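Local atomic coordinates of cation-transporting ATPase, E1-E2 family protein (Streptococcus pneumoniae, PDB entry 4F2F), a protein that probably exports copper(I) across the membrane as a P-type ATPase, here represented by its copper(I)-binding cupredoxin-like domain. Residues L32-I36 with F75-L80. Residues are numbered along the deposited sequence; the frame is centred on the assembly and turned at random.
Sequences LQKGI and FTPQEL
L32 meets F75 and P77 where the end of strand 29-33 and the turn after it, in a cupredoxin-like β-sandwich, pack on the loop that joins strands 70-75 and 81-87. Its CD1 lies 4.2 Å from CZ of F75, the two side chains crossing at about a right angle, while its CB sits beside CG of P77. F75 in turn meets the rings of F56 and Y96. The strand ends at Q33, which also opens a type II β turn closing at I36. The carbonyl oxygen of Q33 rests 3.5 Å from CG of P77. K34 is reached next: with CG anti to the backbone N (chi1 167°), its chain runs out along the loop, CB and CD pass CD2 of L80, and a bend at chi4 (66°) brings NZ to Q78 O at 2.7 Å. That ammonium group lies in the carbonyl plane, on a lone pair. G35, whose positive phi suits the third position of a type II turn, gives its N-H to P77 O at 2.8 Å in a nearly straight bond (172°). The methyl CG2 of T76 packs against the G35 carbonyl carbon, and a water accepts from Q78 NE2 and gives a weak bond to G35 O. At the end of the turn, I36 O receives a hydrogen bond from Q15 NE2 and lies 3.4 Å from CD of the P77 ring.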
loop_
_atom_site.group_PDB
_atom_site.type_symbol
_atom_site.label_atom_id
_atom_site.label_comp_id
_atom_site.label_asym_id
_atom_site.label_seq_id
_atom_site.Cartn_x
_atom_site.Cartn_y
_atom_site.Cartn_z
ATOM N N LEU A 32 -6.826 -3.449 -6.354
ATOM C CA LEU A 32 -7.227 -2.131 -6.827
ATOM C C LEU A 32 -7.843 -2.228 -8.219
ATOM O O LEU A 32 -7.451 -3.076 -9.019
ATOM C CB LEU A 32 -6.021 -1.191 -6.870
ATOM C CG LEU A 32 -5.238 -0.959 -5.578
ATOM C CD1 LEU A 32 -4.016 -0.103 -5.858
ATOM C CD2 LEU A 32 -6.113 -0.312 -4.515
ATOM N N GLN A 33 -8.803 -1.354 -8.502
ATOM C CA GLN A 33 -9.413 -1.278 -9.824
ATOM C C GLN A 33 -8.606 -0.349 -10.727
ATOM O O GLN A 33 -8.242 0.755 -10.321
ATOM C CB GLN A 33 -10.857 -0.778 -9.714
ATOM C CG GLN A 33 -11.815 -1.765 -9.060
ATOM C CD GLN A 33 -12.190 -2.910 -9.980
ATOM O OE1 GLN A 33 -12.396 -2.716 -11.177
ATOM N NE2 GLN A 33 -12.277 -4.113 -9.424
ATOM N N LYS A 34 -8.327 -0.795 -11.948
ATOM C CA LYS A 34 -7.575 0.016 -12.901
ATOM C C LYS A 34 -8.335 1.293 -13.266
ATOM O O LYS A 34 -9.555 1.275 -13.436
ATOM C CB LYS A 34 -7.258 -0.798 -14.163
ATOM C CG LYS A 34 -6.762 0.023 -15.350
ATOM C CD LYS A 34 -6.654 -0.833 -16.610
ATOM C CE LYS A 34 -6.579 0.026 -17.869
ATOM N NZ LYS A 34 -5.329 0.833 -17.944
ATOM N N GLY A 35 -7.611 2.404 -13.362
ATOM C CA GLY A 35 -8.192 3.657 -13.813
ATOM C C GLY A 35 -8.918 4.475 -12.757
ATOM O O GLY A 35 -9.383 5.580 -13.038
ATOM N N ILE A 36 -9.027 3.938 -11.545
ATOM C CA ILE A 36 -9.679 4.663 -10.457
ATOM C C ILE A 36 -8.634 5.183 -9.472
ATOM O O ILE A 36 -7.832 4.406 -8.952
ATOM C CB ILE A 36 -10.701 3.783 -9.714
ATOM C CG1 ILE A 36 -11.679 3.140 -10.701
ATOM C CG2 ILE A 36 -11.442 4.597 -8.664
ATOM C CD1 ILE A 36 -12.467 4.139 -11.522
ATOM N N PHE A 75 -2.064 7.391 -6.118
ATOM C CA PHE A 75 -1.799 7.201 -7.536
ATOM C C PHE A 75 -3.007 6.571 -8.214
ATOM O O PHE A 75 -3.903 6.049 -7.549
ATOM C CB PHE A 75 -0.518 6.378 -7.767
ATOM C CG PHE A 75 -0.588 4.956 -7.262
ATOM C CD1 PHE A 75 -0.222 4.643 -5.960
ATOM C CD2 PHE A 75 -0.985 3.929 -8.104
ATOM C CE1 PHE A 75 -0.272 3.334 -5.503
ATOM C CE2 PHE A 75 -1.038 2.621 -7.655
ATOM C CZ PHE A 75 -0.681 2.323 -6.353
ATOM N N THR A 76 -3.044 6.648 -9.539
ATOM C CA THR A 76 -4.090 5.995 -10.304
ATOM C C THR A 76 -3.475 4.815 -11.043
ATOM O O THR A 76 -2.729 5.000 -12.003
ATOM C CB THR A 76 -4.749 6.964 -11.304
ATOM O OG1 THR A 76 -5.255 8.106 -10.600
ATOM C CG2 THR A 76 -5.894 6.282 -12.044
ATOM N N PRO A 77 -3.765 3.592 -10.572
ATOM C CA PRO A 77 -3.213 2.374 -11.178
ATOM C C PRO A 77 -3.659 2.225 -12.629
ATOM O O PRO A 77 -4.852 2.313 -12.912
ATOM C CB PRO A 77 -3.800 1.251 -10.313
ATOM C CG PRO A 77 -4.981 1.859 -9.621
ATOM C CD PRO A 77 -4.627 3.296 -9.415
ATOM N N GLN A 78 -2.706 2.009 -13.531
ATOM C CA GLN A 78 -3.008 1.909 -14.956
ATOM C C GLN A 78 -2.588 0.570 -15.553
ATOM O O GLN A 78 -3.115 0.152 -16.585
ATOM C CB GLN A 78 -2.340 3.051 -15.728
ATOM C CG GLN A 78 -2.762 4.447 -15.290
ATOM C CD GLN A 78 -4.220 4.745 -15.587
ATOM O OE1 GLN A 78 -4.979 3.866 -15.996
ATOM N NE2 GLN A 78 -4.618 5.996 -15.383
ATOM N N GLU A 79 -1.631 -0.096 -14.913
ATOM C CA GLU A 79 -1.149 -1.386 -15.402
ATOM C C GLU A 79 -1.732 -2.558 -14.613
ATOM O O GLU A 79 -1.627 -2.615 -13.386
ATOM C CB GLU A 79 0.382 -1.440 -15.386
ATOM C CG GLU A 79 0.955 -2.761 -15.886
ATOM C CD GLU A 79 2.461 -2.720 -16.066
ATOM O OE1 GLU A 79 3.155 -3.570 -15.470
ATOM O OE2 GLU A 79 2.949 -1.844 -16.811
ATOM N N LEU A 80 -2.346 -3.493 -15.330
ATOM C CA LEU A 80 -2.962 -4.664 -14.720
ATOM C C LEU A 80 -1.920 -5.597 -14.114
ATOM O O LEU A 80 -0.753 -5.578 -14.509
ATOM C CB LEU A 80 -3.786 -5.427 -15.758
ATOM C CG LEU A 80 -4.963 -4.683 -16.382
ATOM C CD1 LEU A 80 -5.509 -5.451 -17.578
ATOM C CD2 LEU A 80 -6.054 -4.450 -15.349
HETATM O O HOH W 1 -7.674 7.068 -15.701
#